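PDB 6IWR: N-acetylgalactosaminyltransferase 7 from Homo sapiens, which belongs to a glycosyltransferase family in which a GT-A-type domain is joined to a C-terminal ricin-type beta-trefoil lectin domain. Local coordinates for residues P469-W474 against R512-N517; A516-Q521 against C540-F545; F545-Y550 against F557-S562. One frame throughout, in Å; residues are numbered along the deposited sequence.

Contact 1 of 3, residues P469-W474 against R512-N517; sequences PKNVDW and RINEAN
Val472 sets CG1 anti to its backbone N (chi1 177°) and Ile513 does the same (-162°), which leaves Ile513 CG2 between N and the carbonyl carbon, facing Val472 CB. In this position Ile513 CG2 lies 3.5 Å from Val472 CB, and the two side chains run side by side, pointing the same way. The backbone explains the pairing. Val472 N donates to Ile513 O at 2.7 Å, and Ile513 N donates to Asp473 O at 2.9 Å, so two successive residues face one partner. This is a classic beta bulge in an antiparallel pair. Beyond it Trp474 and Arg512 form a non-hydrogen-bonded pair, their CB atoms 3.8 Å apart on a shared face. On the other side of the bulge, Glu515, the second residue of the type I turn from Asn514 to Asn517, donates its backbone N-H to Lys470 O, with Glu515 N 3.0 Å from that oxygen. Pro469 lays CB and CG against the Asn514 amide and touches Ala516 CB with CG at 3.8 Å. Asn471 OD1 sits at the edge of the Arg512 guanidinium, 3.6 Å from NE, but the two flat groups are turned 70° apart and no hydrogen bond joins them. Their polar ends converge instead on Ala422 O, which accepts from Asn471 ND2 and weakly from Arg512 NE, while Arg512 NH1 donates to Tyr522 O. Lys470 NZ and Glu515 OE1 remain 4.6 Å apart, opposite charges without direct contact. The chemistry therefore implies a join held by main-chain bonds and apolar contacts: the lysine–glutamate attraction is probably modest, and the arginine is oriented chiefly by carbonyl groups outside the pair.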
loop_
_atom_site.group_PDB
_atom_site.type_symbol
_atom_site.label_atom_id
_atom_site.label_comp_id
_atom_site.label_asym_id
_atom_site.label_seq_id
_atom_site.Cartn_x
_atom_site.Cartn_y
_atom_site.Cartn_z
ATOM N N PRO A 469 20.568 -15.075 -14.255
ATOM C CA PRO A 469 20.740 -15.534 -15.637
ATOM C C PRO A 469 20.548 -14.399 -16.634
ATOM O O PRO A 469 19.809 -13.445 -16.387
ATOM C CB PRO A 469 19.649 -16.602 -15.795
ATOM C CG PRO A 469 19.318 -17.038 -14.417
ATOM C CD PRO A 469 19.528 -15.838 -13.545
ATOM N N LYS A 470 21.225 -14.517 -17.774
ATOM C CA LYS A 470 21.037 -13.589 -18.879
ATOM C C LYS A 470 19.572 -13.562 -19.278
ATOM O O LYS A 470 18.834 -14.502 -18.967
ATOM C CB LYS A 470 21.893 -13.995 -20.072
ATOM C CG LYS A 470 23.373 -13.789 -19.865
ATOM C CD LYS A 470 24.207 -14.691 -20.776
ATOM C CE LYS A 470 24.798 -15.844 -19.969
ATOM N NZ LYS A 470 26.009 -16.443 -20.605
ATOM N N ASN A 471 19.126 -12.504 -19.947
ATOM C CA ASN A 471 17.751 -12.456 -20.433
ATOM C C ASN A 471 17.657 -13.079 -21.819
ATOM O O ASN A 471 18.568 -12.933 -22.633
ATOM C CB ASN A 471 17.239 -11.018 -20.493
ATOM C CG ASN A 471 16.971 -10.444 -19.130
ATOM O OD1 ASN A 471 16.496 -11.149 -18.229
ATOM N ND2 ASN A 471 17.282 -9.160 -18.954
ATOM N N VAL A 472 16.558 -13.780 -22.082
ATOM C CA VAL A 472 16.225 -14.112 -23.466
ATOM C C VAL A 472 15.633 -12.899 -24.168
ATOM O O VAL A 472 16.057 -12.530 -25.270
ATOM C CB VAL A 472 15.264 -15.315 -23.546
ATOM C CG1 VAL A 472 14.902 -15.571 -25.004
ATOM C CG2 VAL A 472 15.890 -16.549 -22.942
ATOM N N ASP A 473 14.660 -12.252 -23.533
ATOM C CA ASP A 473 13.973 -11.102 -24.092
ATOM C C ASP A 473 13.380 -10.309 -22.929
ATOM O O ASP A 473 13.272 -10.809 -21.802
ATOM C CB ASP A 473 12.908 -11.563 -25.092
ATOM C CG ASP A 473 12.615 -10.537 -26.166
ATOM O OD1 ASP A 473 12.788 -9.335 -25.916
ATOM O OD2 ASP A 473 12.174 -10.944 -27.267
ATOM N N TRP A 474 13.024 -9.053 -23.197
ATOM C CA TRP A 474 12.418 -8.216 -22.171
ATOM C C TRP A 474 11.527 -7.189 -22.855
ATOM O O TRP A 474 11.693 -6.884 -24.037
ATOM C CB TRP A 474 13.477 -7.522 -21.297
ATOM C CG TRP A 474 14.349 -6.574 -22.069
ATOM C CD1 TRP A 474 15.474 -6.879 -22.782
ATOM C CD2 TRP A 474 14.145 -5.175 -22.229
ATOM N NE1 TRP A 474 15.992 -5.754 -23.370
ATOM C CE2 TRP A 474 15.190 -4.689 -23.049
ATOM C CE3 TRP A 474 13.179 -4.277 -21.760
ATOM C CZ2 TRP A 474 15.297 -3.341 -23.408
ATOM C CZ3 TRP A 474 13.289 -2.931 -22.114
ATOM C CH2 TRP A 474 14.344 -2.479 -22.925
ATOM N N ARG A 512 10.605 -9.519 -18.089
ATOM C CA ARG A 512 11.758 -10.122 -18.739
ATOM C C ARG A 512 11.661 -11.627 -18.566
ATOM O O ARG A 512 11.147 -12.120 -17.558
ATOM C CB ARG A 512 13.112 -9.598 -18.191
ATOM C CG ARG A 512 13.222 -9.644 -16.689
ATOM C CD ARG A 512 14.300 -8.734 -16.160
ATOM N NE ARG A 512 15.164 -9.493 -15.278
ATOM C CZ ARG A 512 14.949 -9.658 -13.975
ATOM N NH1 ARG A 512 13.887 -9.090 -13.376
ATOM N NH2 ARG A 512 15.809 -10.389 -13.268
ATOM N N ILE A 513 12.130 -12.355 -19.570
ATOM C CA ILE A 513 12.209 -13.806 -19.508
ATOM C C ILE A 513 13.673 -14.218 -19.478
ATOM O O ILE A 513 14.481 -13.757 -20.293
ATOM C CB ILE A 513 11.469 -14.482 -20.675
ATOM C CG1 ILE A 513 11.210 -15.946 -20.327
ATOM C CG2 ILE A 513 12.298 -14.453 -21.908
ATOM C CD1 ILE A 513 10.542 -16.675 -21.410
ATOM N N ASN A 514 13.983 -15.112 -18.548
ATOM C CA ASN A 514 15.285 -15.677 -18.245
ATOM C C ASN A 514 15.719 -16.714 -19.263
ATOM O O ASN A 514 14.901 -17.397 -19.875
ATOM C CB ASN A 514 15.221 -16.423 -16.912
ATOM C CG ASN A 514 15.896 -15.708 -15.858
ATOM O OD1 ASN A 514 16.625 -14.751 -16.135
ATOM N ND2 ASN A 514 15.705 -16.149 -14.619
ATOM N N GLU A 515 17.035 -16.908 -19.343
ATOM C CA GLU A 515 17.542 -18.177 -19.849
ATOM C C GLU A 515 17.209 -19.334 -18.916
ATOM O O GLU A 515 17.329 -20.495 -19.321
ATOM C CB GLU A 515 19.048 -18.134 -20.058
ATOM C CG GLU A 515 19.496 -17.368 -21.286
ATOM C CD GLU A 515 20.993 -17.494 -21.513
ATOM O OE1 GLU A 515 21.684 -18.030 -20.612
ATOM O OE2 GLU A 515 21.471 -17.078 -22.591
ATOM N N ALA A 516 16.811 -19.053 -17.673
ATOM C CA ALA A 516 16.369 -20.094 -16.756
ATOM C C ALA A 516 14.875 -20.354 -16.859
ATOM O O ALA A 516 14.321 -21.104 -16.046
ATOM C CB ALA A 516 16.737 -19.737 -15.319
ATOM N N ASN A 517 14.209 -19.754 -17.838
ATOM C CA ASN A 517 12.787 -19.958 -18.018
ATOM C C ASN A 517 11.969 -19.257 -16.932
ATOM O O ASN A 517 10.866 -19.691 -16.596
ATOM C CB ASN A 517 12.481 -21.455 -18.071
ATOM C CG ASN A 517 13.131 -22.133 -19.270
ATOM O OD1 ASN A 517 12.823 -21.800 -20.406
ATOM N ND2 ASN A 517 14.016 -23.087 -19.027
#

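Contact 2 of 3, residues A516-Q521 against C540-F545; sequences ANQLMQ and CNLNEF
Gln518 reaches into the loop of residues 540-545 with an extended side chain, an example of one amide nitrogen serving two backbone carbonyls, the second only weakly. From CB the chain leaves with CG anti to the carbonyl carbon (chi1 -52°) and continues extended through CD, which carries the amide away from its own backbone toward the opposite loop. Gln518 CG passes Glu544 O at 4.1 Å, and Gln518 CD lies 3.8 Å from Leu542 O. Gln518 OE1 has both the main chain and the side chain of Leu542 beside it, with Leu542 CD2 at 4.2 Å. The tip does most of the work. Gln518 NE2 donates to Glu544 O at 2.9 Å, with an N-H...O angle of 153°; this acceptor lies close to the plane of the glutamine amide, while the donor is tilted somewhat from the plane of the carbonyl. A second, weak hydrogen bond runs from Gln518 NE2 to Asn541 O at 3.3 Å. Leu542 O is just as near, but its angle is too poor for a bond. Cys540 SG, the half-cystine linked to Cys525, rests 3.7 Å from Gln518 NE2.

The two acceptor oxygens belong to the first and last residues of a type I beta turn, Asn541 to Glu544, which is closed internally by Glu544 N donating to Asn541 O. Asn541 O thus receives both the turn's own N-H and, more weakly, the glutamine's, and NE2 links the two ends of the turn. Leu542 also packs on Pro466 and Pro469, which brings the turn against the approach to the first strand of the sheet. The turn, bonded by a side-chain amide and next to the Cys525-Cys540 disulfide, lies in the connection between strands 534-539 and 548-551 of the ricin-type beta-trefoil.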
loop_
_atom_site.group_PDB
_atom_site.type_symbol
_atom_site.label_atom_id
_atom_site.label_comp_id
_atom_site.label_asym_id
_atom_site.label_seq_id
_atom_site.Cartn_x
_atom_site.Cartn_y
_atom_site.Cartn_z
ATOM N N ALA A 516 16.811 -19.053 -17.673
ATOM C CA ALA A 516 16.369 -20.094 -16.756
ATOM C C ALA A 516 14.875 -20.354 -16.859
ATOM O O ALA A 516 14.321 -21.104 -16.046
ATOM C CB ALA A 516 16.737 -19.737 -15.319
ATOM N N ASN A 517 14.209 -19.754 -17.838
ATOM C CA ASN A 517 12.787 -19.958 -18.018
ATOM C C ASN A 517 11.969 -19.257 -16.932
ATOM O O ASN A 517 10.866 -19.691 -16.596
ATOM C CB ASN A 517 12.481 -21.455 -18.071
ATOM C CG ASN A 517 13.131 -22.133 -19.270
ATOM O OD1 ASN A 517 12.823 -21.800 -20.406
ATOM N ND2 ASN A 517 14.016 -23.087 -19.027
ATOM N N GLN A 518 12.481 -18.164 -16.367
ATOM C CA GLN A 518 11.723 -17.398 -15.389
ATOM C C GLN A 518 11.141 -16.157 -16.057
ATOM O O GLN A 518 11.847 -15.442 -16.773
ATOM C CB GLN A 518 12.592 -17.020 -14.186
ATOM C CG GLN A 518 13.335 -18.203 -13.537
ATOM C CD GLN A 518 14.149 -17.807 -12.290
ATOM O OE1 GLN A 518 15.084 -17.000 -12.362
ATOM N NE2 GLN A 518 13.788 -18.386 -11.142
ATOM N N LEU A 519 9.840 -15.936 -15.855
ATOM C CA LEU A 519 9.154 -14.736 -16.318
ATOM C C LEU A 519 9.063 -13.766 -15.142
ATOM O O LEU A 519 8.300 -13.999 -14.196
ATOM C CB LEU A 519 7.763 -15.074 -16.844
ATOM C CG LEU A 519 7.331 -14.523 -18.204
ATOM C CD1 LEU A 519 5.835 -14.621 -18.309
ATOM C CD2 LEU A 519 7.801 -13.091 -18.430
ATOM N N MET A 520 9.789 -12.666 -15.224
ATOM C CA MET A 520 9.967 -11.786 -14.090
ATOM C C MET A 520 9.578 -10.333 -14.282
ATOM O O MET A 520 9.762 -9.767 -15.331
ATOM C CB MET A 520 11.419 -11.861 -13.654
ATOM C CG MET A 520 11.794 -13.210 -13.085
ATOM S SD MET A 520 13.552 -13.457 -12.958
ATOM C CE MET A 520 13.896 -12.515 -11.504
ATOM N N GLN A 521 9.020 -9.749 -13.236
ATOM C CA GLN A 521 8.886 -8.310 -13.091
ATOM C C GLN A 521 9.570 -7.970 -11.793
ATOM O O GLN A 521 9.263 -8.555 -10.775
ATOM C CB GLN A 521 7.419 -7.901 -13.026
ATOM C CG GLN A 521 7.176 -6.419 -12.802
ATOM C CD GLN A 521 5.736 -6.020 -13.001
ATOM O OE1 GLN A 521 4.953 -6.023 -12.075
ATOM N NE2 GLN A 521 5.389 -5.670 -14.214
ATOM N N CYS A 540 10.524 -14.806 -5.888
ATOM C CA CYS A 540 11.219 -15.686 -6.804
ATOM C C CYS A 540 12.569 -16.068 -6.211
ATOM O O CYS A 540 13.230 -15.231 -5.602
ATOM C CB CYS A 540 11.385 -14.966 -8.150
ATOM S SG CYS A 540 11.423 -16.158 -9.423
ATOM N N ASN A 541 12.987 -17.326 -6.377
ATOM C CA ASN A 541 14.323 -17.763 -5.968
ATOM C C ASN A 541 14.974 -18.544 -7.107
ATOM O O ASN A 541 14.293 -19.150 -7.937
ATOM C CB ASN A 541 14.298 -18.630 -4.693
ATOM C CG ASN A 541 14.014 -17.818 -3.423
ATOM O OD1 ASN A 541 14.361 -16.631 -3.324
ATOM N ND2 ASN A 541 13.387 -18.467 -2.435
ATOM N N LEU A 542 16.307 -18.569 -7.110
ATOM C CA LEU A 542 17.047 -18.897 -8.326
ATOM C C LEU A 542 16.463 -20.072 -9.115
ATOM O O LEU A 542 16.514 -20.076 -10.354
ATOM C CB LEU A 542 18.510 -19.172 -7.996
ATOM C CG LEU A 542 19.386 -18.364 -8.957
ATOM C CD1 LEU A 542 20.561 -19.220 -9.399
ATOM C CD2 LEU A 542 18.575 -17.866 -10.179
ATOM N N ASN A 543 15.907 -21.074 -8.448
ATOM C CA ASN A 543 15.457 -22.246 -9.188
ATOM C C ASN A 543 13.963 -22.468 -9.054
ATOM O O ASN A 543 13.471 -23.592 -9.235
ATOM C CB ASN A 543 16.248 -23.466 -8.737
ATOM C CG ASN A 543 17.725 -23.242 -8.878
ATOM O OD1 ASN A 543 18.510 -23.654 -8.030
ATOM N ND2 ASN A 543 18.114 -22.553 -9.947
ATOM N N GLU A 544 13.232 -21.404 -8.770
ATOM C CA GLU A 544 11.811 -21.472 -8.506
ATOM C C GLU A 544 11.058 -20.938 -9.710
ATOM O O GLU A 544 11.427 -19.905 -10.271
ATOM C CB GLU A 544 11.465 -20.676 -7.246
ATOM C CG GLU A 544 10.944 -21.539 -6.105
ATOM C CD GLU A 544 10.738 -20.750 -4.819
ATOM O OE1 GLU A 544 11.358 -19.663 -4.683
ATOM O OE2 GLU A 544 9.949 -21.215 -3.956
ATOM N N PHE A 545 10.024 -21.663 -10.125
ATOM C CA PHE A 545 9.160 -21.219 -11.211
ATOM C C PHE A 545 9.919 -21.090 -12.535
ATOM O O PHE A 545 9.625 -20.207 -13.345
ATOM C CB PHE A 545 8.491 -19.901 -10.840
ATOM C CG PHE A 545 7.940 -19.880 -9.456
ATOM C CD1 PHE A 545 7.049 -20.844 -9.048
ATOM C CD2 PHE A 545 8.320 -18.895 -8.551
ATOM C CE1 PHE A 545 6.538 -20.825 -7.770
ATOM C CE2 PHE A 545 7.813 -18.874 -7.262
ATOM C CZ PHE A 545 6.922 -19.835 -6.879
#

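Contact 3 of 3, residues F545-Y550 against F557-S562; sequences FKEWQY and FTHIPS
The beta hairpin of strands 548-551 and 556-559, part of the ricin-type beta-trefoil, illustrates how an antiparallel ladder can carry two kinds of aromatic contact on one face. Gln549 and Thr558 form the hydrogen-bonded pair: Gln549 N donates to Thr558 O at 3.1 Å, and Thr558 N returns a bond to Gln549 O at 3.0 Å. Their side chains share the other face, where Gln549 CG meets Thr558 CG2 at 3.5 Å. On either side of this pair lie non-hydrogen-bonded ones. Tyr550 and Phe557 make an offset stack, with ring centroids 4.4 Å apart and planes only 12° from parallel; Phe557 CZ lies over the tyrosine face and Tyr550 CD1 over the phenylalanine face. The phenol OH is hydrogen-bonded to Lys552 NZ. Trp548 and His559 instead meet edge to face, the imidazole edge directed at the six-membered ring of the indole, with centroids 5.2 Å apart and planes at 56°. The indole NE1 is bonded to Leu526 O of strand 524-529.

Where the ladder ends, Ile560 N donates to Glu547 O at 2.9 Å from above the carbonyl plane. Glu547 places CG between its backbone N and carbonyl carbon (chi1 61°), which swings the carboxylate across to the imidazole. His559 NE2 donates to Glu547 OE2 at 2.6 Å; the oxygen lies in the imidazole plane, yet is approached from above the carboxylate plane. Pro561 CD covers one face of the imidazole. His559 ND1 is bonded to Ser562 OG, and Glu547 OE1 is taken by Thr527 OG1. Bonds at both ring nitrogens would limit rotation of the imidazole, and the carboxylate may favour protonation of the histidine, although Lys528 packs against both side chains and could offset this.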
loop_
_atom_site.group_PDB
_atom_site.type_symbol
_atom_site.label_atom_id
_atom_site.label_comp_id
_atom_site.label_asym_id
_atom_site.label_seq_id
_atom_site.Cartn_x
_atom_site.Cartn_y
_atom_site.Cartn_z
ATOM N N PHE A 545 10.024 -21.663 -10.125
ATOM C CA PHE A 545 9.160 -21.219 -11.211
ATOM C C PHE A 545 9.919 -21.090 -12.535
ATOM O O PHE A 545 9.625 -20.207 -13.345
ATOM C CB PHE A 545 8.491 -19.901 -10.840
ATOM C CG PHE A 545 7.940 -19.880 -9.456
ATOM C CD1 PHE A 545 7.049 -20.844 -9.048
ATOM C CD2 PHE A 545 8.320 -18.895 -8.551
ATOM C CE1 PHE A 545 6.538 -20.825 -7.770
ATOM C CE2 PHE A 545 7.813 -18.874 -7.262
ATOM C CZ PHE A 545 6.922 -19.835 -6.879
ATOM N N LYS A 546 10.917 -21.961 -12.751
ATOM C CA LYS A 546 11.580 -22.062 -14.052
ATOM C C LYS A 546 10.622 -22.677 -15.064
ATOM O O LYS A 546 10.850 -23.795 -15.526
ATOM C CB LYS A 546 12.854 -22.907 -13.957
ATOM C CG LYS A 546 13.907 -22.377 -12.990
ATOM C CD LYS A 546 14.648 -23.525 -12.290
ATOM C CE LYS A 546 16.084 -23.677 -12.752
ATOM N NZ LYS A 546 16.193 -23.740 -14.236
ATOM N N GLU A 547 9.552 -21.974 -15.431
ATOM C CA GLU A 547 8.449 -22.714 -16.027
ATOM C C GLU A 547 7.840 -22.069 -17.279
ATOM O O GLU A 547 6.707 -22.405 -17.642
ATOM C CB GLU A 547 7.378 -22.932 -14.954
ATOM C CG GLU A 547 6.798 -21.646 -14.404
ATOM C CD GLU A 547 5.696 -21.891 -13.388
ATOM O OE1 GLU A 547 6.000 -22.355 -12.261
ATOM O OE2 GLU A 547 4.519 -21.642 -13.730
ATOM N N TRP A 548 8.560 -21.195 -17.978
ATOM C CA TRP A 548 8.048 -20.548 -19.181
ATOM C C TRP A 548 9.071 -20.663 -20.300
ATOM O O TRP A 548 10.281 -20.597 -20.067
ATOM C CB TRP A 548 7.719 -19.044 -18.945
ATOM C CG TRP A 548 6.704 -18.795 -17.884
ATOM C CD1 TRP A 548 6.948 -18.478 -16.577
ATOM C CD2 TRP A 548 5.274 -18.872 -18.021
ATOM N NE1 TRP A 548 5.761 -18.338 -15.889
ATOM C CE2 TRP A 548 4.714 -18.574 -16.744
ATOM C CE3 TRP A 548 4.412 -19.151 -19.093
ATOM C CZ2 TRP A 548 3.331 -18.559 -16.507
ATOM C CZ3 TRP A 548 3.031 -19.131 -18.864
ATOM C CH2 TRP A 548 2.506 -18.836 -17.571
ATOM N N GLN A 549 8.591 -20.857 -21.513
ATOM C CA GLN A 549 9.449 -20.677 -22.669
ATOM C C GLN A 549 8.729 -19.807 -23.681
ATOM O O GLN A 549 7.526 -19.959 -23.899
ATOM C CB GLN A 549 9.867 -22.013 -23.271
ATOM C CG GLN A 549 8.900 -22.650 -24.213
ATOM C CD GLN A 549 9.567 -23.774 -24.977
ATOM O OE1 GLN A 549 10.780 -23.762 -25.172
ATOM N NE2 GLN A 549 8.779 -24.755 -25.407
ATOM N N TYR A 550 9.468 -18.866 -24.254
ATOM C CA TYR A 550 8.935 -17.821 -25.117
ATOM C C TYR A 550 9.509 -18.008 -26.508
ATOM O O TYR A 550 10.712 -17.812 -26.710
ATOM C CB TYR A 550 9.300 -16.426 -24.585
ATOM C CG TYR A 550 9.082 -15.290 -25.570
ATOM C CD1 TYR A 550 7.869 -15.155 -26.256
ATOM C CD2 TYR A 550 10.084 -14.353 -25.816
ATOM C CE1 TYR A 550 7.657 -14.116 -27.172
ATOM C CE2 TYR A 550 9.885 -13.305 -26.715
ATOM C CZ TYR A 550 8.667 -13.192 -27.391
ATOM O OH TYR A 550 8.477 -12.164 -28.285
ATOM N N PHE A 557 3.954 -17.961 -25.637
ATOM C CA PHE A 557 4.437 -18.206 -24.294
ATOM C C PHE A 557 3.806 -19.503 -23.826
ATOM O O PHE A 557 2.577 -19.597 -23.727
ATOM C CB PHE A 557 4.039 -17.078 -23.336
ATOM C CG PHE A 557 4.920 -15.878 -23.412
ATOM C CD1 PHE A 557 6.118 -15.843 -22.727
ATOM C CD2 PHE A 557 4.561 -14.785 -24.181
ATOM C CE1 PHE A 557 6.940 -14.738 -22.809
ATOM C CE2 PHE A 557 5.382 -13.673 -24.254
ATOM C CZ PHE A 557 6.569 -13.655 -23.567
ATOM N N THR A 558 4.626 -20.499 -23.541
ATOM C CA THR A 558 4.091 -21.791 -23.168
ATOM C C THR A 558 4.552 -22.152 -21.760
ATOM O O THR A 558 5.704 -21.902 -21.390
ATOM C CB THR A 558 4.462 -22.854 -24.214
ATOM O OG1 THR A 558 4.832 -24.064 -23.549
ATOM C CG2 THR A 558 5.574 -22.379 -25.117
ATOM N N HIS A 559 3.609 -22.657 -20.963
ATOM C CA HIS A 559 3.860 -23.124 -19.602
ATOM C C HIS A 559 4.424 -24.532 -19.653
ATOM O O HIS A 559 3.817 -25.427 -20.240
ATOM C CB HIS A 559 2.567 -23.123 -18.796
ATOM C CG HIS A 559 2.748 -23.388 -17.333
ATOM N ND1 HIS A 559 2.112 -24.423 -16.678
ATOM C CD2 HIS A 559 3.451 -22.721 -16.388
ATOM C CE1 HIS A 559 2.429 -24.389 -15.395
ATOM N NE2 HIS A 559 3.237 -23.364 -15.192
ATOM N N ILE A 560 5.574 -24.738 -19.034
ATOM C CA ILE A 560 6.307 -25.969 -19.301
ATOM C C ILE A 560 5.725 -27.160 -18.545
ATOM O O ILE A 560 5.569 -28.235 -19.135
ATOM C CB ILE A 560 7.795 -25.812 -18.968
ATOM C CG1 ILE A 560 8.430 -24.725 -19.842
ATOM C CG2 ILE A 560 8.470 -27.135 -19.167
ATOM C CD1 ILE A 560 9.859 -24.471 -19.513
ATOM N N PRO A 561 5.447 -27.047 -17.245
ATOM C CA PRO A 561 4.888 -28.213 -16.527
ATOM C C PRO A 561 3.624 -28.748 -17.179
ATOM O O PRO A 561 3.605 -29.891 -17.649
ATOM C CB PRO A 561 4.641 -27.679 -15.107
ATOM C CG PRO A 561 5.150 -26.275 -15.095
ATOM C CD PRO A 561 5.936 -26.012 -16.331
ATOM N N SER A 562 2.570 -27.946 -17.255
ATOM C CA SER A 562 1.450 -28.312 -18.115
ATOM C C SER A 562 1.914 -28.189 -19.557
ATOM O O SER A 562 3.072 -27.889 -19.846
ATOM C CB SER A 562 0.224 -27.430 -17.872
ATOM O OG SER A 562 0.358 -26.096 -18.344
#

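How the contacts relate
Followed from the N terminus, contact 1 closes first, bringing residues 469-474 back against 512-517 after 37 intervening residues. Contact 2 opens on the shared Ala516 and Asn517 and closes at 540-545, around strands 524-529 and 534-539. Phe545 then passes the chain to contact 3, the short hairpin closed at 557-562. The three loops thus follow one another, overlapping at their ends, with none enclosed by another. Strands 511-514 and 519-521 are neighbours in one antiparallel sheet, which both contacts reach, contact 2 by its first segment. The probable bond from Trp548 N to Asn517 O, with Ile513 packing on Tyr550, ties this sheet to the hairpin within the lectin domain.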